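Local structure of LacI family transcription regulator (Bifidobacterium animalis subsp. lactis, 4O5A) at residues A[160-165]-A[170-175]; A[155-160]-A[309-314]. The protein probably binds operator DNA through a helix-turn-helix domain and regulates transcription in response to a small effector held by its periplasmic-binding-protein-like core. All blocks are in the same frame, centred on the assembly; numbering follows the deposited sequence.

Interaction 1: residues A[160-165]-A[170-175]; sequences ADSSLT and TLMSDD. With GOL (glycerol), chain B.
Ala160 and Ser173 tie the two backbones together where strands 156-160 and 170-172 lie side by side: Ser173 N donates to Ala160 O over 3.3 Å, coming in from above the carbonyl plane, and the CA-H of Met172 points at the same oxygen. Farther along, Thr165 and Thr170 meet tip to tip, OG1 to OG1 at 2.7 Å, and with CG2 opposite the backbone N, the methyl of Thr170 comes to lie against Ala160 O. Asp161 does two jobs. Asp161 OD1 accepts from Ser163 N at 3.2 Å, an Asx turn, and from Ser163 OG at 2.6 Å, the two donors arriving from opposite faces of the carboxylate. Asp161 OD2 accepts a hydrogen bond from water 2 at 2.6 Å, and that water also bonds Ser173 OG and accepts from Asp175 N; water 1 links OD2 to Asp174 OD1. In place of Asp161, an alanine would probably leave Ser163 N and OG without their acceptor and the two waters without their common one. A glycerol, probably from the crystallisation liquor, accepts from Ser162 N. Carboxylate and waters thus knit the 162-164 turn to segment 170-175; with Asp161 touching Ile208 and Asp175 salt-bridged to Arg209, this is probably near the cleft where LacI relatives bind effectors.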
loop_
_atom_site.group_PDB
_atom_site.type_symbol
_atom_site.label_atom_id
_atom_site.label_comp_id
_atom_site.label_asym_id
_atom_site.label_seq_id
_atom_site.Cartn_x
_atom_site.Cartn_y
_atom_site.Cartn_z
ATOM N N ALA A 160 -15.103 13.212 1.840
ATOM C CA ALA A 160 -14.741 14.294 0.928
ATOM C C ALA A 160 -14.809 15.645 1.625
ATOM O O ALA A 160 -15.180 15.723 2.795
ATOM C CB ALA A 160 -15.666 14.286 -0.267
ATOM N N ASP A 161 -14.453 16.700 0.902
ATOM C CA ASP A 161 -14.739 18.052 1.358
ATOM C C ASP A 161 -16.251 18.217 1.249
ATOM O O ASP A 161 -16.863 17.711 0.304
ATOM C CB ASP A 161 -14.030 19.085 0.480
ATOM C CG ASP A 161 -14.013 20.476 1.102
ATOM O OD1 ASP A 161 -14.931 21.280 0.819
ATOM O OD2 ASP A 161 -13.067 20.774 1.867
ATOM N N SER A 162 -16.856 18.908 2.213
ATOM C CA SER A 162 -18.309 19.080 2.255
ATOM C C SER A 162 -18.875 19.761 1.002
ATOM O O SER A 162 -20.042 19.573 0.655
ATOM C CB SER A 162 -18.702 19.882 3.495
ATOM O OG SER A 162 -18.068 21.146 3.484
ATOM N N SER A 163 -18.043 20.546 0.323
ATOM C CA SER A 163 -18.470 21.251 -0.879
ATOM C C SER A 163 -18.823 20.324 -2.049
ATOM O O SER A 163 -19.469 20.755 -3.002
ATOM C CB SER A 163 -17.403 22.265 -1.303
ATOM O OG SER A 163 -16.136 21.641 -1.442
ATOM N N LEU A 164 -18.410 19.060 -1.974
ATOM C CA LEU A 164 -18.593 18.120 -3.082
ATOM C C LEU A 164 -19.703 17.095 -2.852
ATOM O O LEU A 164 -19.953 16.252 -3.716
ATOM C CB LEU A 164 -17.297 17.346 -3.345
ATOM C CG LEU A 164 -15.960 18.070 -3.510
ATOM C CD1 LEU A 164 -14.842 17.040 -3.627
ATOM C CD2 LEU A 164 -15.959 18.988 -4.716
ATOM N N THR A 165 -20.356 17.145 -1.695
ATOM C CA THR A 165 -21.246 16.047 -1.308
ATOM C C THR A 165 -22.730 16.403 -1.321
ATOM O O THR A 165 -23.583 15.515 -1.238
ATOM C CB THR A 165 -20.866 15.469 0.064
ATOM O OG1 THR A 165 -20.883 16.512 1.046
ATOM C CG2 THR A 165 -19.481 14.854 0.006
ATOM N N THR A 170 -21.373 13.319 5.439
ATOM C CA THR A 170 -19.983 13.420 5.015
ATOM C C THR A 170 -19.029 13.359 6.195
ATOM O O THR A 170 -19.252 14.014 7.222
ATOM C CB THR A 170 -19.761 14.749 4.268
ATOM O OG1 THR A 170 -20.757 14.898 3.246
ATOM C CG2 THR A 170 -18.367 14.813 3.645
ATOM N N LEU A 171 -17.963 12.578 6.045
ATOM C CA LEU A 171 -16.820 12.678 6.946
ATOM C C LEU A 171 -15.847 13.636 6.255
ATOM O O LEU A 171 -15.254 13.292 5.226
ATOM C CB LEU A 171 -16.198 11.295 7.171
ATOM C CG LEU A 171 -14.990 11.194 8.102
ATOM C CD1 LEU A 171 -15.289 11.797 9.468
ATOM C CD2 LEU A 171 -14.539 9.736 8.215
HETATM N N MSE A 172 -15.715 14.843 6.802
HETATM C CA MSE A 172 -15.122 15.970 6.083
HETATM C C MSE A 172 -13.613 16.086 6.242
HETATM O O MSE A 172 -13.103 16.164 7.358
HETATM C CB MSE A 172 -15.745 17.280 6.563
HETATM C CG MSE A 172 -17.257 17.311 6.507
HETATM SE SE MSE A 172 -17.991 18.956 7.237
HETATM C CE MSE A 172 -17.390 18.780 9.085
ATOM N N SER A 173 -12.906 16.133 5.119
ATOM C CA SER A 173 -11.482 16.443 5.125
ATOM C C SER A 173 -11.309 17.952 5.157
ATOM O O SER A 173 -12.253 18.699 4.886
ATOM C CB SER A 173 -10.815 15.883 3.869
ATOM O OG SER A 173 -11.333 16.518 2.714
ATOM N N ASP A 174 -10.115 18.428 5.495
ATOM C CA ASP A 174 -9.886 19.860 5.461
ATOM C C ASP A 174 -8.576 20.168 4.764
ATOM O O ASP A 174 -7.595 20.542 5.403
ATOM C CB ASP A 174 -9.905 20.468 6.869
ATOM C CG ASP A 174 -10.165 21.973 6.863
ATOM O OD1 ASP A 174 -9.938 22.651 5.829
ATOM O OD2 ASP A 174 -10.590 22.495 7.917
ATOM N N ASP A 175 -8.569 20.026 3.448
ATOM C CA ASP A 175 -7.351 20.303 2.690
ATOM C C ASP A 175 -6.888 21.760 2.799
ATOM O O ASP A 175 -5.695 22.023 2.754
ATOM C CB ASP A 175 -7.509 19.909 1.220
ATOM C CG ASP A 175 -7.465 18.399 1.010
ATOM O OD1 ASP A 175 -7.056 17.677 1.943
ATOM O OD2 ASP A 175 -7.840 17.938 -0.089
HETATM C C1 GOL B . -14.033 21.190 5.099
HETATM O O1 GOL B . -14.944 20.285 4.509
HETATM C C2 GOL B . -14.754 22.203 5.984
HETATM O O2 GOL B . -13.939 23.350 6.097
HETATM C C3 GOL B . -14.967 21.614 7.378
HETATM O O3 GOL B . -13.724 21.469 8.035
HETATM O O HOH W 1 -10.802 22.526 2.847
HETATM O O HOH W 2 -10.942 19.210 1.947
#

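Interaction 2: residues A[155-160]-A[309-314]. With SO4 (sulfate ion), chain E.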
loop_
_atom_site.group_PDB
_atom_site.type_symbol
_atom_site.label_atom_id
_atom_site.label_comp_id
_atom_site.label_asym_id
_atom_site.label_seq_id
_atom_site.Cartn_x
_atom_site.Cartn_y
_atom_site.Cartn_z
ATOM N N PRO A 155 -28.656 3.970 3.154
ATOM C CA PRO A 155 -27.675 4.791 3.870
ATOM C C PRO A 155 -26.365 4.896 3.111
ATOM O O PRO A 155 -25.888 3.911 2.544
ATOM C CB PRO A 155 -27.457 4.013 5.171
ATOM C CG PRO A 155 -28.791 3.334 5.406
ATOM C CD PRO A 155 -29.249 2.933 4.019
ATOM N N CYS A 156 -25.784 6.090 3.088
ATOM C CA CYS A 156 -24.442 6.239 2.550
ATOM C C CYS A 156 -23.663 7.301 3.303
ATOM O O CYS A 156 -24.241 8.143 4.005
ATOM C CB CYS A 156 -24.475 6.576 1.059
ATOM S SG CYS A 156 -25.183 8.190 0.712
ATOM N N LEU A 157 -22.349 7.249 3.139
ATOM C CA LEU A 157 -21.444 8.214 3.734
ATOM C C LEU A 157 -20.343 8.511 2.735
ATOM O O LEU A 157 -19.760 7.593 2.143
ATOM C CB LEU A 157 -20.824 7.647 5.007
ATOM C CG LEU A 157 -19.775 8.523 5.686
ATOM C CD1 LEU A 157 -20.446 9.640 6.459
ATOM C CD2 LEU A 157 -18.897 7.682 6.594
ATOM N N ALA A 158 -20.065 9.795 2.543
ATOM C CA ALA A 158 -18.988 10.201 1.651
ATOM C C ALA A 158 -17.772 10.676 2.443
ATOM O O ALA A 158 -17.908 11.321 3.484
ATOM C CB ALA A 158 -19.469 11.283 0.705
ATOM N N LEU A 159 -16.581 10.349 1.949
ATOM C CA LEU A 159 -15.359 10.905 2.523
ATOM C C LEU A 159 -14.816 11.946 1.557
ATOM O O LEU A 159 -14.163 11.610 0.563
ATOM C CB LEU A 159 -14.316 9.813 2.783
ATOM C CG LEU A 159 -14.357 9.126 4.154
ATOM C CD1 LEU A 159 -15.742 8.567 4.478
ATOM C CD2 LEU A 159 -13.303 8.030 4.237
ATOM N N ALA A 160 -15.103 13.212 1.840
ATOM C CA ALA A 160 -14.741 14.294 0.928
ATOM C C ALA A 160 -14.809 15.645 1.625
ATOM O O ALA A 160 -15.180 15.723 2.795
ATOM C CB ALA A 160 -15.666 14.286 -0.267
ATOM N N ARG A 309 -12.186 4.170 11.053
ATOM C CA ARG A 309 -12.970 3.748 12.200
ATOM C C ARG A 309 -14.192 4.648 12.365
ATOM O O ARG A 309 -15.303 4.172 12.576
ATOM C CB ARG A 309 -12.089 3.768 13.447
ATOM C CG ARG A 309 -12.751 3.236 14.674
ATOM C CD ARG A 309 -11.730 3.053 15.790
ATOM N NE ARG A 309 -12.418 2.807 17.041
ATOM C CZ ARG A 309 -12.963 1.645 17.376
ATOM N NH1 ARG A 309 -12.896 0.610 16.551
ATOM N NH2 ARG A 309 -13.583 1.527 18.537
ATOM N N LEU A 310 -13.988 5.958 12.245
ATOM C CA LEU A 310 -15.090 6.894 12.364
ATOM C C LEU A 310 -16.117 6.684 11.252
ATOM O O LEU A 310 -17.318 6.775 11.491
ATOM C CB LEU A 310 -14.562 8.327 12.330
ATOM C CG LEU A 310 -15.535 9.388 12.819
ATOM C CD1 LEU A 310 -16.168 8.968 14.149
ATOM C CD2 LEU A 310 -14.795 10.700 12.970
ATOM N N ALA A 311 -15.639 6.387 10.045
ATOM C CA ALA A 311 -16.531 6.187 8.900
ATOM C C ALA A 311 -17.470 5.005 9.137
ATOM O O ALA A 311 -18.665 5.081 8.855
ATOM C CB ALA A 311 -15.733 5.973 7.626
ATOM N N ALA A 312 -16.916 3.915 9.650
ATOM C CA ALA A 312 -17.720 2.737 9.950
ATOM C C ALA A 312 -18.732 3.040 11.051
ATOM O O ALA A 312 -19.913 2.672 10.959
ATOM C CB ALA A 312 -16.817 1.581 10.337
ATOM N N GLN A 313 -18.292 3.736 12.092
ATOM C CA GLN A 313 -19.201 4.079 13.180
ATOM C C GLN A 313 -20.348 4.939 12.678
ATOM O O GLN A 313 -21.489 4.765 13.095
ATOM C CB GLN A 313 -18.450 4.785 14.317
ATOM C CG GLN A 313 -17.431 3.887 14.996
ATOM C CD GLN A 313 -16.559 4.619 15.991
ATOM O OE1 GLN A 313 -16.169 5.764 15.763
ATOM N NE2 GLN A 313 -16.246 3.960 17.103
ATOM N N LEU A 314 -20.044 5.867 11.777
ATOM C CA LEU A 314 -21.070 6.776 11.273
ATOM C C LEU A 314 -22.083 6.035 10.403
ATOM O O LEU A 314 -23.285 6.300 10.470
ATOM C CB LEU A 314 -20.431 7.921 10.478
ATOM C CG LEU A 314 -19.639 8.913 11.324
ATOM C CD1 LEU A 314 -18.968 9.952 10.430
ATOM C CD2 LEU A 314 -20.535 9.589 12.361
HETATM S S SO4 E . -13.596 5.234 19.689
HETATM O O1 SO4 E . -13.085 6.317 20.519
HETATM O O2 SO4 E . -15.052 5.322 19.610
HETATM O O3 SO4 E . -12.997 5.317 18.360
HETATM O O4 SO4 E . -13.233 3.963 20.298
#
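Leu157 is the main bump here: its CD2 methyl pushes against helix 304-320 at Ala311, where the small side chain lets strand and helix come close. Leu157 CD2 lies 3.7 Å from Ala311 CB and also rests against the CA and carbonyl oxygen of the same residue, so it sits on the helix backbone itself. Leu157 CG stands anti to the backbone N (chi1 176°), which carries the branch out from the strand toward the helix. One turn on, Leu314 CB borders Leu157 CD2 at 4.2 Å, so this methyl occupies the hollow between Ala311 and Leu314. Leu159, two residues along on the same strand, brings CD1 to 4.1 Å from Ala311 CB, and the alanine methyl is thus touched by both leucines. Strand 156-160 and helix segment 309-314 run nearly antiparallel, at 157°, with their axes 9.2 Å apart at closest approach. Leu171 of the neighbouring strand also touches Leu159 and Ala311, while Ala312 turns from the strand to pack on helix 88-99. Beyond the apolar seam, Arg309 grips a sulfate, probably from the crystallisation liquor, by the edge of its guanidinium: Arg309 NE reaches sulfate O3 at 2.9 Å and NH2 reaches O4 at 3.0 Å. Gln313 NE2 holds O2 of the same sulfate at 3.1 Å. No hydrogen bond joins strand to helix, so this helix-on-sheet contact of the alpha/beta core rests on close packing of Leu157 and Leu159 against Ala311 and Leu314, while Arg309 directs its polar end away from the strand, to Ser97 of helix 88-99 and to Glu101.

Both contacts involve the same parallel sheet and share Ala160, with centres about 11 Å apart. Interaction 1 joins two adjacent strands and the loops that follow them, partly buried, and works through backbone and hydroxyl bonds, a carboxylate and waters. Interaction 2 is more fully buried, where a helix packs on one of those strands, and is made by apolar side chains with no hydrogen bond across it. Leu171 ties the two together: Leu171 N probably bonds to Ala158 O, at 2.9 Å, and its CD1 packs on Leu310 CD2 of the helix. In sequence, interaction 1 is nested inside the much longer excursion that interaction 2 closes.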